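Local coordinates for protein glutamate receptor IIB (Drosophila melanogaster, PDB 4WXJ) that binds the neurotransmitter glutamate in its ligand-binding domain and probably couples that binding to the opening of a cation channel in the postsynaptic muscle membrane, at residues 43-48 with 258-263; 51-56 with 244-249; 151-156 with 160-165. All coordinates share one frame; numbering follows the deposited sequence.

The three contacts are spread over the two lobes of the clamshell-shaped ligand-binding domain. Contacts 1 and 2 lie in the same lobe, with centres 15 Å apart; both use helix 42-54, which meets helix 252-261 in contact 1 and helix 237-250 in contact 2. They touch where L46 CD1 packs 3.9 Å from L247 CD1. Contact 3 joins neighbouring helices 149-155 and 160-171 in the other lobe, its centre 31 Å from that of contact 1 and 36 Å from that of contact 2. In sequence it falls between the halves of both, reflecting a chain that leaves the first lobe, builds the second and returns.

Contact 1 (43-48 with 258-263); sequences AVDLIY and NKWFNS
D45, on helix 42-54, meets K259 and W260 at the C-terminal end of helix 252-261, so this surface contact ties an early helix to the last helix within one lobe of the bilobed, periplasmic-binding-protein-like domain. K259 extends to one oxygen of the carboxylate. Its CB starts a fully extended chain, with CG anti to the backbone N (chi1 173°), and CB and CG make no contact with D45. Beyond them CD passes 3.9 Å from D45 OD2. CE comes closer, 3.6 Å from D45 OD2, and also sits 3.4 Å above one face of the W260 indole, offset toward its rim. NZ at the tip makes a salt bridge to D45 OD2 at 2.9 Å, arriving on the syn side but tilted out of the carboxylate plane. Ammonium and indole thus share a single oxygen: W260 NE1 donates to D45 OD2 at 2.8 Å. The two donors reach D45 OD2 from opposite faces of the carboxylate plane, which should restrict rotation of the carboxylate. D45 also touches L256 one turn back on helix 252-261, while F261 turns to Q205 and Y206 of helix 201-208. The W260 side chain lies about 11 Å from that of the glutamate-binding D96. In the bond from W260 NE1, D45 OD2 lies 4° out of the indole plane and the N-H...O angle is 146°.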
ATOM      1  N   ALA A  43      -1.597   0.468  11.285  1.00 26.37           N
ATOM      2  CA  ALA A  43      -2.614   1.491  11.086  1.00 20.91           C
ATOM      3  C   ALA A  43      -3.524   1.599  12.304  1.00 24.03           C
ATOM      4  O   ALA A  43      -4.023   2.678  12.615  1.00 23.77           O
ATOM      5  CB  ALA A  43      -3.429   1.192   9.842  1.00 19.83           C
ATOM      6  N   VAL A  44      -3.737   0.482  12.991  1.00 22.32           N
ATOM      7  CA  VAL A  44      -4.555   0.485  14.197  1.00 21.06           C
ATOM      8  C   VAL A  44      -3.864   1.294  15.293  1.00 25.93           C
ATOM      9  O   VAL A  44      -4.476   2.167  15.908  1.00 28.32           O
ATOM     10  CB  VAL A  44      -4.835  -0.945  14.700  1.00 23.55           C
ATOM     11  CG1 VAL A  44      -5.627  -0.916  16.006  1.00 22.09           C
ATOM     12  CG2 VAL A  44      -5.589  -1.740  13.643  1.00 24.29           C
ATOM     13  N   ASP A  45      -2.589   1.001  15.532  1.00 28.01           N
ATOM     14  CA  ASP A  45      -1.806   1.746  16.512  1.00 29.12           C
ATOM     15  C   ASP A  45      -1.764   3.241  16.191  1.00 29.79           C
ATOM     16  O   ASP A  45      -1.878   4.073  17.091  1.00 28.12           O
ATOM     17  CB  ASP A  45      -0.375   1.204  16.582  1.00 23.21           C
ATOM     18  CG  ASP A  45      -0.296  -0.173  17.218  1.00 34.64           C
ATOM     19  OD1 ASP A  45      -1.303  -0.633  17.798  1.00 27.02           O
ATOM     20  OD2 ASP A  45       0.790  -0.789  17.146  1.00 26.70           O
ATOM     21  N   LEU A  46      -1.602   3.578  14.915  1.00 26.58           N
ATOM     22  CA  LEU A  46      -1.432   4.974  14.520  1.00 22.27           C
ATOM     23  C   LEU A  46      -2.718   5.777  14.720  1.00 25.58           C
ATOM     24  O   LEU A  46      -2.670   6.955  15.072  1.00 28.61           O
ATOM     25  CB  LEU A  46      -0.971   5.068  13.063  1.00 27.94           C
ATOM     26  CG  LEU A  46      -0.762   6.485  12.514  1.00 19.69           C
ATOM     27  CD1 LEU A  46       0.210   7.282  13.379  1.00 30.53           C
ATOM     28  CD2 LEU A  46      -0.272   6.435  11.075  1.00 28.52           C
ATOM     29  N   ILE A  47      -3.866   5.143  14.498  1.00 30.18           N
ATOM     30  CA  ILE A  47      -5.148   5.809  14.711  1.00 32.43           C
ATOM     31  C   ILE A  47      -5.395   6.003  16.206  1.00 22.73           C
ATOM     32  O   ILE A  47      -5.909   7.039  16.625  1.00 31.07           O
ATOM     33  CB  ILE A  47      -6.319   5.017  14.088  1.00 24.64           C
ATOM     34  CG1 ILE A  47      -6.219   5.015  12.557  1.00 23.61           C
ATOM     35  CG2 ILE A  47      -7.666   5.599  14.522  1.00 28.26           C
ATOM     36  CD1 ILE A  47      -6.391   6.377  11.897  1.00 28.55           C
ATOM     37  N   TYR A  48      -5.034   5.002  17.005  1.00 24.95           N
ATOM     38  CA  TYR A  48      -5.114   5.116  18.460  1.00 30.11           C
ATOM     39  C   TYR A  48      -4.238   6.257  18.963  1.00 34.77           C
ATOM     40  O   TYR A  48      -4.661   7.055  19.799  1.00 29.82           O
ATOM     41  CB  TYR A  48      -4.694   3.808  19.138  1.00 26.09           C
ATOM     42  CG  TYR A  48      -5.832   2.843  19.387  1.00 33.14           C
ATOM     43  CD1 TYR A  48      -6.735   3.057  20.419  1.00 33.23           C
ATOM     44  CD2 TYR A  48      -5.996   1.712  18.599  1.00 41.35           C
ATOM     45  CE1 TYR A  48      -7.776   2.177  20.653  1.00 49.30           C
ATOM     46  CE2 TYR A  48      -7.032   0.825  18.826  1.00 39.31           C
ATOM     47  CZ  TYR A  48      -7.919   1.062  19.854  1.00 43.57           C
ATOM     48  OH  TYR A  48      -8.951   0.182  20.083  1.00 38.81           O
ATOM     49  N   ASN A 258       9.369   0.221  13.357  1.00 24.96           N
ATOM     50  CA  ASN A 258      10.208  -0.894  13.776  1.00 30.50           C
ATOM     51  C   ASN A 258       9.379  -2.023  14.384  1.00 28.85           C
ATOM     52  O   ASN A 258       9.632  -3.193  14.119  1.00 33.64           O
ATOM     53  CB  ASN A 258      11.264  -0.425  14.779  1.00 30.43           C
ATOM     54  CG  ASN A 258      12.291   0.501  14.155  1.00 37.01           C
ATOM     55  OD1 ASN A 258      12.617   0.380  12.973  1.00 33.58           O
ATOM     56  ND2 ASN A 258      12.807   1.431  14.949  1.00 37.25           N
ATOM     57  N   LYS A 259       8.382  -1.662  15.186  1.00 20.54           N
ATOM     58  CA  LYS A 259       7.530  -2.647  15.849  1.00 21.43           C
ATOM     59  C   LYS A 259       6.897  -3.630  14.864  1.00 28.12           C
ATOM     60  O   LYS A 259       6.818  -4.826  15.141  1.00 26.40           O
ATOM     61  CB  LYS A 259       6.429  -1.942  16.645  1.00 20.05           C
ATOM     62  CG  LYS A 259       5.384  -2.887  17.235  1.00 28.67           C
ATOM     63  CD  LYS A 259       4.300  -2.137  17.990  1.00 27.27           C
ATOM     64  CE  LYS A 259       3.212  -3.090  18.469  1.00 31.05           C
ATOM     65  NZ  LYS A 259       2.121  -2.381  19.183  1.00 36.62           N
ATOM     66  N   TRP A 260       6.451  -3.124  13.718  1.00 25.04           N
ATOM     67  CA  TRP A 260       5.681  -3.931  12.774  1.00 18.33           C
ATOM     68  C   TRP A 260       6.485  -4.419  11.568  1.00 18.04           C
ATOM     69  O   TRP A 260       6.027  -5.303  10.848  1.00 21.46           O
ATOM     70  CB  TRP A 260       4.465  -3.137  12.288  1.00 20.73           C
ATOM     71  CG  TRP A 260       3.463  -2.890  13.373  1.00 21.93           C
ATOM     72  CD1 TRP A 260       3.258  -1.724  14.051  1.00 22.64           C
ATOM     73  CD2 TRP A 260       2.536  -3.837  13.915  1.00 27.51           C
ATOM     74  NE1 TRP A 260       2.256  -1.886  14.979  1.00 28.41           N
ATOM     75  CE2 TRP A 260       1.796  -3.176  14.915  1.00 24.54           C
ATOM     76  CE3 TRP A 260       2.257  -5.183  13.649  1.00 26.34           C
ATOM     77  CZ2 TRP A 260       0.798  -3.810  15.649  1.00 26.22           C
ATOM     78  CZ3 TRP A 260       1.265  -5.811  14.381  1.00 26.96           C
ATOM     79  CH2 TRP A 260       0.549  -5.125  15.368  1.00 22.82           C
ATOM     80  N   PHE A 261       7.676  -3.861  11.354  1.00 25.14           N
ATOM     81  CA  PHE A 261       8.475  -4.195  10.171  1.00 24.11           C
ATOM     82  C   PHE A 261       9.853  -4.793  10.472  1.00 30.48           C
ATOM     83  O   PHE A 261      10.567  -5.180   9.548  1.00 40.74           O
ATOM     84  CB  PHE A 261       8.659  -2.949   9.292  1.00 15.87           C
ATOM     85  CG  PHE A 261       7.410  -2.526   8.573  1.00 17.45           C
ATOM     86  CD1 PHE A 261       6.499  -1.670   9.172  1.00 24.02           C
ATOM     87  CD2 PHE A 261       7.146  -2.989   7.297  1.00 16.48           C
ATOM     88  CE1 PHE A 261       5.349  -1.285   8.507  1.00 17.38           C
ATOM     89  CE2 PHE A 261       6.001  -2.607   6.628  1.00 13.17           C
ATOM     90  CZ  PHE A 261       5.102  -1.755   7.233  1.00 28.26           C
ATOM     91  N   ASN A 262      10.240  -4.872  11.742  1.00 40.56           N
ATOM     92  CA  ASN A 262      11.541  -5.452  12.076  1.00 46.54           C
ATOM     93  C   ASN A 262      11.540  -6.963  11.868  1.00 66.06           C
ATOM     94  O   ASN A 262      10.481  -7.586  11.779  1.00 63.06           O
ATOM     95  CB  ASN A 262      11.945  -5.133  13.519  1.00 44.00           C
ATOM     96  CG  ASN A 262      11.195  -5.972  14.542  1.00 50.23           C
ATOM     97  OD1 ASN A 262      11.532  -7.133  14.772  1.00 57.42           O
ATOM     98  ND2 ASN A 262      10.187  -5.382  15.177  1.00 55.02           N
ATOM     99  N   SER A 263      12.733  -7.545  11.799  1.00 81.07           N
ATOM    100  CA  SER A 263      12.881  -8.984  11.603  1.00 87.58           C
ATOM    101  C   SER A 263      12.400  -9.758  12.826  1.00 87.49           C
ATOM    102  O   SER A 263      12.970  -9.640  13.911  1.00 84.60           O
ATOM    103  CB  SER A 263      14.339  -9.333  11.300  1.00 88.46           C
ATOM    104  OG  SER A 263      14.494 -10.722  11.065  1.00 90.50           O
TER

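Contact 2 (51-56 with 244-249); sequences AQECKF and ILRLSE
E53 and R246 both set CG anti to the backbone N and then bend: E53 at chi2 (65°), R246 at chi2 (73°) and again at chi3 (98°). The first torsions carry the two chains out across the gap between helix 42-54 and helix 237-250, where the E53 and R246 CA atoms are 8.5 Å apart. The bends then bring one carboxylate oxygen against the root of the arginine chain. E53 OE2 lies 3.5 Å from R246 CG, the closest approach between the segments, and E53 CD is 3.9 Å from that same R246 CG. The charged part of the contact is looser: E53 OE2 and R246 NE are 3.8 Å apart, a long salt bridge with no hydrogen bond across it. The side chains cross at about a right angle and the carboxylate stands nearly perpendicular to the guanidinium, with E53 OE2 at the guanidinium edge, near its plane. R246 also touches a crystal neighbour, so its bent conformation may owe something to the lattice.

Beneath this surface pair the two helices are held by apolar side chains: L247 and I244 pack on L50, and L247 reaches L46 and M49 as well. K55, with a positive phi, is the first residue to leave helical backbone angles; F56 N bonds back to A51 O at 3.2 Å, and K55 NZ curls round to Q52 O at 3.1 Å. F56 then enters the interior of the lobe, onto L240 and Y11.

With one oxygen facing methylene carbon as much as nitrogen, the ion pair is likely to add only modest, solvent-screened attraction, and the neighbouring leucine and isoleucine contacts probably contribute more to joining the helices.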
ATOM      1  N   ALA A  51      -5.777   9.442  17.804  1.00 35.62           N
ATOM      2  CA  ALA A  51      -7.021   9.667  18.527  1.00 39.98           C
ATOM      3  C   ALA A  51      -6.731  10.299  19.882  1.00 45.24           C
ATOM      4  O   ALA A  51      -7.473  11.164  20.346  1.00 42.66           O
ATOM      5  CB  ALA A  51      -7.780   8.365  18.700  1.00 44.98           C
ATOM      6  N   GLN A  52      -5.643   9.863  20.506  1.00 38.40           N
ATOM      7  CA  GLN A  52      -5.238  10.394  21.800  1.00 41.77           C
ATOM      8  C   GLN A  52      -4.571  11.755  21.629  1.00 38.85           C
ATOM      9  O   GLN A  52      -4.689  12.630  22.486  1.00 37.51           O
ATOM     10  CB  GLN A  52      -4.287   9.426  22.506  1.00 44.25           C
ATOM     11  CG  GLN A  52      -4.239   9.605  24.013  1.00 61.06           C
ATOM     12  CD  GLN A  52      -2.838   9.477  24.575  1.00 69.95           C
ATOM     13  OE1 GLN A  52      -2.039   8.661  24.110  1.00 70.86           O
ATOM     14  NE2 GLN A  52      -2.529  10.288  25.579  1.00 73.90           N
ATOM     15  N   GLU A  53      -3.872  11.926  20.511  1.00 34.35           N
ATOM     16  CA  GLU A  53      -3.148  13.162  20.235  1.00 31.99           C
ATOM     17  C   GLU A  53      -4.092  14.267  19.767  1.00 39.36           C
ATOM     18  O   GLU A  53      -3.972  15.417  20.191  1.00 42.08           O
ATOM     19  CB  GLU A  53      -2.069  12.916  19.176  1.00 36.99           C
ATOM     20  CG  GLU A  53      -1.155  14.105  18.921  1.00 43.29           C
ATOM     21  CD  GLU A  53      -0.307  14.462  20.126  1.00 45.35           C
ATOM     22  OE1 GLU A  53       0.012  13.556  20.924  1.00 41.12           O
ATOM     23  OE2 GLU A  53       0.039  15.652  20.273  1.00 58.97           O
ATOM     24  N   CYS A  54      -5.027  13.908  18.894  1.00 41.42           N
ATOM     25  CA  CYS A  54      -5.934  14.876  18.283  1.00 42.80           C
ATOM     26  C   CYS A  54      -7.294  14.918  18.979  1.00 49.30           C
ATOM     27  O   CYS A  54      -8.134  15.759  18.660  1.00 46.23           O
ATOM     28  CB  CYS A  54      -6.124  14.548  16.801  1.00 45.00           C
ATOM     29  SG  CYS A  54      -4.582  14.458  15.862  1.00 45.16           S
ATOM     30  N   LYS A  55      -7.500  14.003  19.923  1.00 49.72           N
ATOM     31  CA  LYS A  55      -8.737  13.932  20.699  1.00 51.51           C
ATOM     32  C   LYS A  55      -9.967  13.725  19.819  1.00 43.18           C
ATOM     33  O   LYS A  55     -10.673  14.674  19.477  1.00 48.06           O
ATOM     34  CB  LYS A  55      -8.911  15.193  21.552  1.00 57.60           C
ATOM     35  CG  LYS A  55      -7.791  15.427  22.559  1.00 62.47           C
ATOM     36  CD  LYS A  55      -7.588  14.218  23.465  1.00 71.57           C
ATOM     37  CE  LYS A  55      -6.504  14.459  24.499  1.00 76.24           C
ATOM     38  NZ  LYS A  55      -6.119  13.193  25.183  1.00 76.24           N
ATOM     39  N   PHE A  56     -10.208  12.468  19.458  1.00 34.09           N
ATOM     40  CA  PHE A  56     -11.419  12.081  18.748  1.00 41.47           C
ATOM     41  C   PHE A  56     -11.702  10.604  18.992  1.00 45.28           C
ATOM     42  O   PHE A  56     -10.785   9.830  19.272  1.00 41.32           O
ATOM     43  CB  PHE A  56     -11.296  12.363  17.242  1.00 44.68           C
ATOM     44  CG  PHE A  56     -10.193  11.594  16.555  1.00 33.91           C
ATOM     45  CD1 PHE A  56     -10.355  10.257  16.226  1.00 33.59           C
ATOM     46  CD2 PHE A  56      -9.003  12.219  16.219  1.00 37.97           C
ATOM     47  CE1 PHE A  56      -9.345   9.556  15.591  1.00 39.70           C
ATOM     48  CE2 PHE A  56      -7.990  11.522  15.581  1.00 29.42           C
ATOM     49  CZ  PHE A  56      -8.162  10.189  15.267  1.00 25.96           C
ATOM     50  N   ILE A 244       0.260  13.871  13.200  1.00 28.86           N
ATOM     51  CA  ILE A 244       1.233  12.990  12.560  1.00 13.78           C
ATOM     52  C   ILE A 244       2.651  13.535  12.716  1.00 17.09           C
ATOM     53  O   ILE A 244       3.586  12.789  13.005  1.00 16.33           O
ATOM     54  CB  ILE A 244       0.911  12.807  11.060  1.00 13.70           C
ATOM     55  CG1 ILE A 244      -0.365  11.978  10.895  1.00 13.75           C
ATOM     56  CG2 ILE A 244       2.063  12.121  10.331  1.00 13.61           C
ATOM     57  CD1 ILE A 244      -0.949  12.013   9.492  1.00 30.10           C
ATOM     58  N   LEU A 245       2.805  14.839  12.518  1.00 18.62           N
ATOM     59  CA  LEU A 245       4.105  15.486  12.640  1.00 13.67           C
ATOM     60  C   LEU A 245       4.614  15.485  14.084  1.00 13.84           C
ATOM     61  O   LEU A 245       5.818  15.398  14.318  1.00 19.82           O
ATOM     62  CB  LEU A 245       4.029  16.916  12.103  1.00 14.74           C
ATOM     63  CG  LEU A 245       3.842  17.000  10.587  1.00 19.33           C
ATOM     64  CD1 LEU A 245       3.379  18.387  10.170  1.00 20.84           C
ATOM     65  CD2 LEU A 245       5.130  16.631   9.867  1.00 17.77           C
ATOM     66  N   ARG A 246       3.704  15.580  15.050  1.00 28.08           N
ATOM     67  CA  ARG A 246       4.089  15.491  16.458  1.00 23.48           C
ATOM     68  C   ARG A 246       4.697  14.125  16.751  1.00 24.54           C
ATOM     69  O   ARG A 246       5.795  14.025  17.301  1.00 20.21           O
ATOM     70  CB  ARG A 246       2.887  15.734  17.372  1.00 30.45           C
ATOM     71  CG  ARG A 246       3.210  15.651  18.863  1.00 34.74           C
ATOM     72  CD  ARG A 246       3.990  16.868  19.328  1.00 45.21           C
ATOM     73  NE  ARG A 246       3.115  17.850  19.961  1.00 52.70           N
ATOM     74  CZ  ARG A 246       3.410  19.138  20.109  1.00 59.90           C
ATOM     75  NH1 ARG A 246       4.559  19.622  19.659  1.00 66.03           N
ATOM     76  NH2 ARG A 246       2.543  19.947  20.701  1.00 66.54           N
ATOM     77  N   LEU A 247       3.968  13.075  16.384  1.00 22.44           N
ATOM     78  CA  LEU A 247       4.420  11.706  16.598  1.00 17.06           C
ATOM     79  C   LEU A 247       5.738  11.445  15.877  1.00 18.08           C
ATOM     80  O   LEU A 247       6.600  10.726  16.381  1.00 20.02           O
ATOM     81  CB  LEU A 247       3.354  10.715  16.124  1.00 22.32           C
ATOM     82  CG  LEU A 247       1.990  10.820  16.815  1.00 21.60           C
ATOM     83  CD1 LEU A 247       0.971   9.913  16.139  1.00 22.01           C
ATOM     84  CD2 LEU A 247       2.101  10.488  18.295  1.00 25.18           C
ATOM     85  N   SER A 248       5.890  12.032  14.695  1.00 21.37           N
ATOM     86  CA  SER A 248       7.112  11.876  13.917  1.00 15.22           C
ATOM     87  C   SER A 248       8.305  12.499  14.633  1.00 13.60           C
ATOM     88  O   SER A 248       9.334  11.854  14.823  1.00 13.96           O
ATOM     89  CB  SER A 248       6.951  12.511  12.535  1.00 22.13           C
ATOM     90  OG  SER A 248       8.137  12.369  11.771  1.00 21.47           O
ATOM     91  N   GLU A 249       8.154  13.756  15.032  1.00 14.09           N
ATOM     92  CA  GLU A 249       9.251  14.503  15.635  1.00 18.17           C
ATOM     93  C   GLU A 249       9.625  13.955  17.013  1.00 14.85           C
ATOM     94  O   GLU A 249      10.770  14.073  17.439  1.00 13.68           O
ATOM     95  CB  GLU A 249       8.881  15.987  15.726  1.00 23.48           C
ATOM     96  CG  GLU A 249       8.762  16.654  14.358  1.00 24.35           C
ATOM     97  CD  GLU A 249       8.207  18.066  14.420  1.00 31.42           C
ATOM     98  OE1 GLU A 249       8.011  18.588  15.538  1.00 29.91           O
ATOM     99  OE2 GLU A 249       7.964  18.654  13.343  1.00 30.85           O
TER

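Contact 3 (151-156 with 160-165); sequences SVYFSE and TDNRMA
Y153 and F154 of helix 149-155 pack against N162 and A165 of helix 160-171 in a buried contact between two consecutive helices, in the lobe that carries the glutamate-binding A149 and T150. A short turn separates the helices, and the axes of their segments pass 8.8 Å apart at an angle of 117°. N162 lies against both aromatic side chains; a first torsion of -73° sets CG beside the backbone N, which turns the amide toward the two rings. The N162 side chain crosses both at about a right angle; its amide stands nearly perpendicular to the F154 ring and is less steeply turned against that of Y153. On one branch, N162 ND2 makes a weak hydrogen bond to Y153 OH at 3.4 Å; on the other, N162 OD1 lies 3.7 Å from F154 CE1. One turn on, A165 CB approaches F154 CD1 to 3.7 Å. The rings also brace each other, Y153 CD1 standing 3.6 Å over the centre of the F154 ring. N162 ND2 bonds to S157 OG in the connecting turn as well, while F221 meets both aromatic residues from strand 214-230. A leucine in place of N162 would probably leave Y153 OH and S157 OG without their amide partner. The tyrosine, about 8 Å from the bound glutamate, is thus likely to be positioned more by ring packing than by this weak bond.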
ATOM      1  N   SER A 151       1.283   0.287 -10.134  1.00 17.47           N
ATOM      2  CA  SER A 151       0.847   0.319 -11.529  1.00 21.34           C
ATOM      3  C   SER A 151       0.911   1.740 -12.072  1.00 17.45           C
ATOM      4  O   SER A 151       1.278   1.955 -13.228  1.00 20.30           O
ATOM      5  CB  SER A 151      -0.575  -0.223 -11.676  1.00 16.25           C
ATOM      6  OG  SER A 151      -0.590  -1.638 -11.629  1.00 40.86           O
ATOM      7  N   VAL A 152       0.543   2.705 -11.231  1.00 17.88           N
ATOM      8  CA  VAL A 152       0.557   4.110 -11.624  1.00 14.23           C
ATOM      9  C   VAL A 152       1.970   4.569 -11.957  1.00 16.25           C
ATOM     10  O   VAL A 152       2.167   5.370 -12.869  1.00 20.82           O
ATOM     11  CB  VAL A 152      -0.025   5.017 -10.514  1.00 15.92           C
ATOM     12  CG1 VAL A 152       0.119   6.493 -10.886  1.00 22.06           C
ATOM     13  CG2 VAL A 152      -1.485   4.676 -10.255  1.00 28.34           C
ATOM     14  N   TYR A 153       2.952   4.066 -11.212  1.00 15.21           N
ATOM     15  CA  TYR A 153       4.340   4.464 -11.417  1.00 12.89           C
ATOM     16  C   TYR A 153       4.791   4.155 -12.841  1.00 14.55           C
ATOM     17  O   TYR A 153       5.509   4.938 -13.457  1.00 13.73           O
ATOM     18  CB  TYR A 153       5.262   3.760 -10.415  1.00 14.42           C
ATOM     19  CG  TYR A 153       6.735   3.983 -10.695  1.00 14.17           C
ATOM     20  CD1 TYR A 153       7.452   3.102 -11.494  1.00 17.90           C
ATOM     21  CD2 TYR A 153       7.405   5.078 -10.164  1.00 14.37           C
ATOM     22  CE1 TYR A 153       8.796   3.304 -11.759  1.00 19.37           C
ATOM     23  CE2 TYR A 153       8.750   5.288 -10.423  1.00 18.77           C
ATOM     24  CZ  TYR A 153       9.439   4.398 -11.221  1.00 21.59           C
ATOM     25  OH  TYR A 153      10.775   4.605 -11.479  1.00 26.47           O
ATOM     26  N   PHE A 154       4.361   3.010 -13.360  1.00 12.12           N
ATOM     27  CA  PHE A 154       4.756   2.582 -14.697  1.00 17.77           C
ATOM     28  C   PHE A 154       3.823   3.122 -15.779  1.00 19.51           C
ATOM     29  O   PHE A 154       4.281   3.568 -16.829  1.00 21.50           O
ATOM     30  CB  PHE A 154       4.806   1.055 -14.764  1.00 17.53           C
ATOM     31  CG  PHE A 154       5.900   0.452 -13.929  1.00 19.22           C
ATOM     32  CD1 PHE A 154       7.208   0.440 -14.383  1.00 13.42           C
ATOM     33  CD2 PHE A 154       5.620  -0.100 -12.689  1.00 17.29           C
ATOM     34  CE1 PHE A 154       8.217  -0.110 -13.616  1.00 21.36           C
ATOM     35  CE2 PHE A 154       6.626  -0.652 -11.918  1.00 15.09           C
ATOM     36  CZ  PHE A 154       7.926  -0.657 -12.382  1.00 24.74           C
ATOM     37  N   SER A 155       2.522   3.092 -15.522  1.00 17.49           N
ATOM     38  CA  SER A 155       1.544   3.476 -16.539  1.00 23.03           C
ATOM     39  C   SER A 155       1.586   4.974 -16.859  1.00 25.80           C
ATOM     40  O   SER A 155       1.230   5.383 -17.964  1.00 19.20           O
ATOM     41  CB  SER A 155       0.132   3.075 -16.099  1.00 14.57           C
ATOM     42  OG  SER A 155      -0.282   3.803 -14.956  1.00 18.51           O
ATOM     43  N   GLU A 156       2.033   5.785 -15.901  1.00 14.40           N
ATOM     44  CA  GLU A 156       2.058   7.239 -16.072  1.00 14.92           C
ATOM     45  C   GLU A 156       3.431   7.777 -16.480  1.00 11.42           C
ATOM     46  O   GLU A 156       3.559   8.944 -16.851  1.00 16.85           O
ATOM     47  CB  GLU A 156       1.614   7.929 -14.778  1.00 19.03           C
ATOM     48  CG  GLU A 156       0.162   7.671 -14.400  1.00 23.37           C
ATOM     49  CD  GLU A 156      -0.815   8.263 -15.400  1.00 32.01           C
ATOM     50  OE1 GLU A 156      -0.629   9.435 -15.796  1.00 31.47           O
ATOM     51  OE2 GLU A 156      -1.765   7.554 -15.794  1.00 42.54           O
ATOM     52  N   THR A 160      11.447   5.708 -20.900  1.00 25.94           N
ATOM     53  CA  THR A 160      11.418   4.622 -21.876  1.00 32.08           C
ATOM     54  C   THR A 160      11.445   3.240 -21.226  1.00 21.93           C
ATOM     55  O   THR A 160      10.684   2.354 -21.614  1.00 27.54           O
ATOM     56  CB  THR A 160      12.604   4.734 -22.852  1.00 38.06           C
ATOM     57  OG1 THR A 160      12.579   6.018 -23.485  1.00 36.15           O
ATOM     58  CG2 THR A 160      12.538   3.648 -23.920  1.00 44.68           C
ATOM     59  N   ASP A 161      12.319   3.054 -20.244  1.00 21.99           N
ATOM     60  CA  ASP A 161      12.434   1.767 -19.567  1.00 27.92           C
ATOM     61  C   ASP A 161      11.163   1.421 -18.795  1.00 27.45           C
ATOM     62  O   ASP A 161      10.767   0.259 -18.739  1.00 25.94           O
ATOM     63  CB  ASP A 161      13.638   1.762 -18.624  1.00 43.49           C
ATOM     64  CG  ASP A 161      14.934   1.406 -19.332  1.00 54.18           C
ATOM     65  OD1 ASP A 161      15.018   1.605 -20.564  1.00 56.12           O
ATOM     66  OD2 ASP A 161      15.868   0.927 -18.656  1.00 54.64           O
ATOM     67  N   ASN A 162      10.523   2.425 -18.202  1.00 27.17           N
ATOM     68  CA  ASN A 162       9.269   2.203 -17.490  1.00 24.10           C
ATOM     69  C   ASN A 162       8.124   1.934 -18.462  1.00 16.69           C
ATOM     70  O   ASN A 162       7.236   1.132 -18.174  1.00 14.98           O
ATOM     71  CB  ASN A 162       8.935   3.397 -16.594  1.00 25.97           C
ATOM     72  CG  ASN A 162       9.831   3.476 -15.371  1.00 19.64           C
ATOM     73  OD1 ASN A 162      10.433   2.482 -14.964  1.00 24.91           O
ATOM     74  ND2 ASN A 162       9.917   4.658 -14.775  1.00 16.36           N
ATOM     75  N   ARG A 163       8.147   2.605 -19.612  1.00 12.23           N
ATOM     76  CA  ARG A 163       7.187   2.324 -20.676  1.00 17.69           C
ATOM     77  C   ARG A 163       7.288   0.871 -21.131  1.00 16.24           C
ATOM     78  O   ARG A 163       6.273   0.201 -21.324  1.00 21.21           O
ATOM     79  CB  ARG A 163       7.410   3.247 -21.877  1.00 31.72           C
ATOM     80  CG  ARG A 163       6.917   4.668 -21.694  1.00 26.98           C
ATOM     81  CD  ARG A 163       7.233   5.499 -22.927  1.00 22.33           C
ATOM     82  NE  ARG A 163       6.623   6.825 -22.882  1.00 33.09           N
ATOM     83  CZ  ARG A 163       5.377   7.098 -23.258  1.00 27.05           C
ATOM     84  NH1 ARG A 163       4.581   6.134 -23.706  1.00 24.93           N
ATOM     85  NH2 ARG A 163       4.922   8.340 -23.179  1.00 27.19           N
ATOM     86  N   MET A 164       8.517   0.390 -21.302  1.00 25.82           N
ATOM     87  CA  MET A 164       8.746  -0.986 -21.735  1.00 25.89           C
ATOM     88  C   MET A 164       8.242  -1.976 -20.691  1.00 17.56           C
ATOM     89  O   MET A 164       7.643  -2.996 -21.034  1.00 22.44           O
ATOM     90  CB  MET A 164      10.232  -1.230 -22.013  1.00 32.63           C
ATOM     91  CG  MET A 164      10.737  -0.585 -23.295  1.00 57.00           C
ATOM     92  SD  MET A 164      12.187  -1.413 -23.983  1.00 80.35           S
ATOM     93  CE  MET A 164      13.460  -0.930 -22.822  1.00 82.71           C
ATOM     94  N   ALA A 165       8.489  -1.676 -19.418  1.00 18.62           N
ATOM     95  CA  ALA A 165       7.975  -2.495 -18.326  1.00 19.88           C
ATOM     96  C   ALA A 165       6.457  -2.591 -18.403  1.00 20.97           C
ATOM     97  O   ALA A 165       5.886  -3.677 -18.304  1.00 18.22           O
ATOM     98  CB  ALA A 165       8.390  -1.921 -16.983  1.00 22.75           C
TER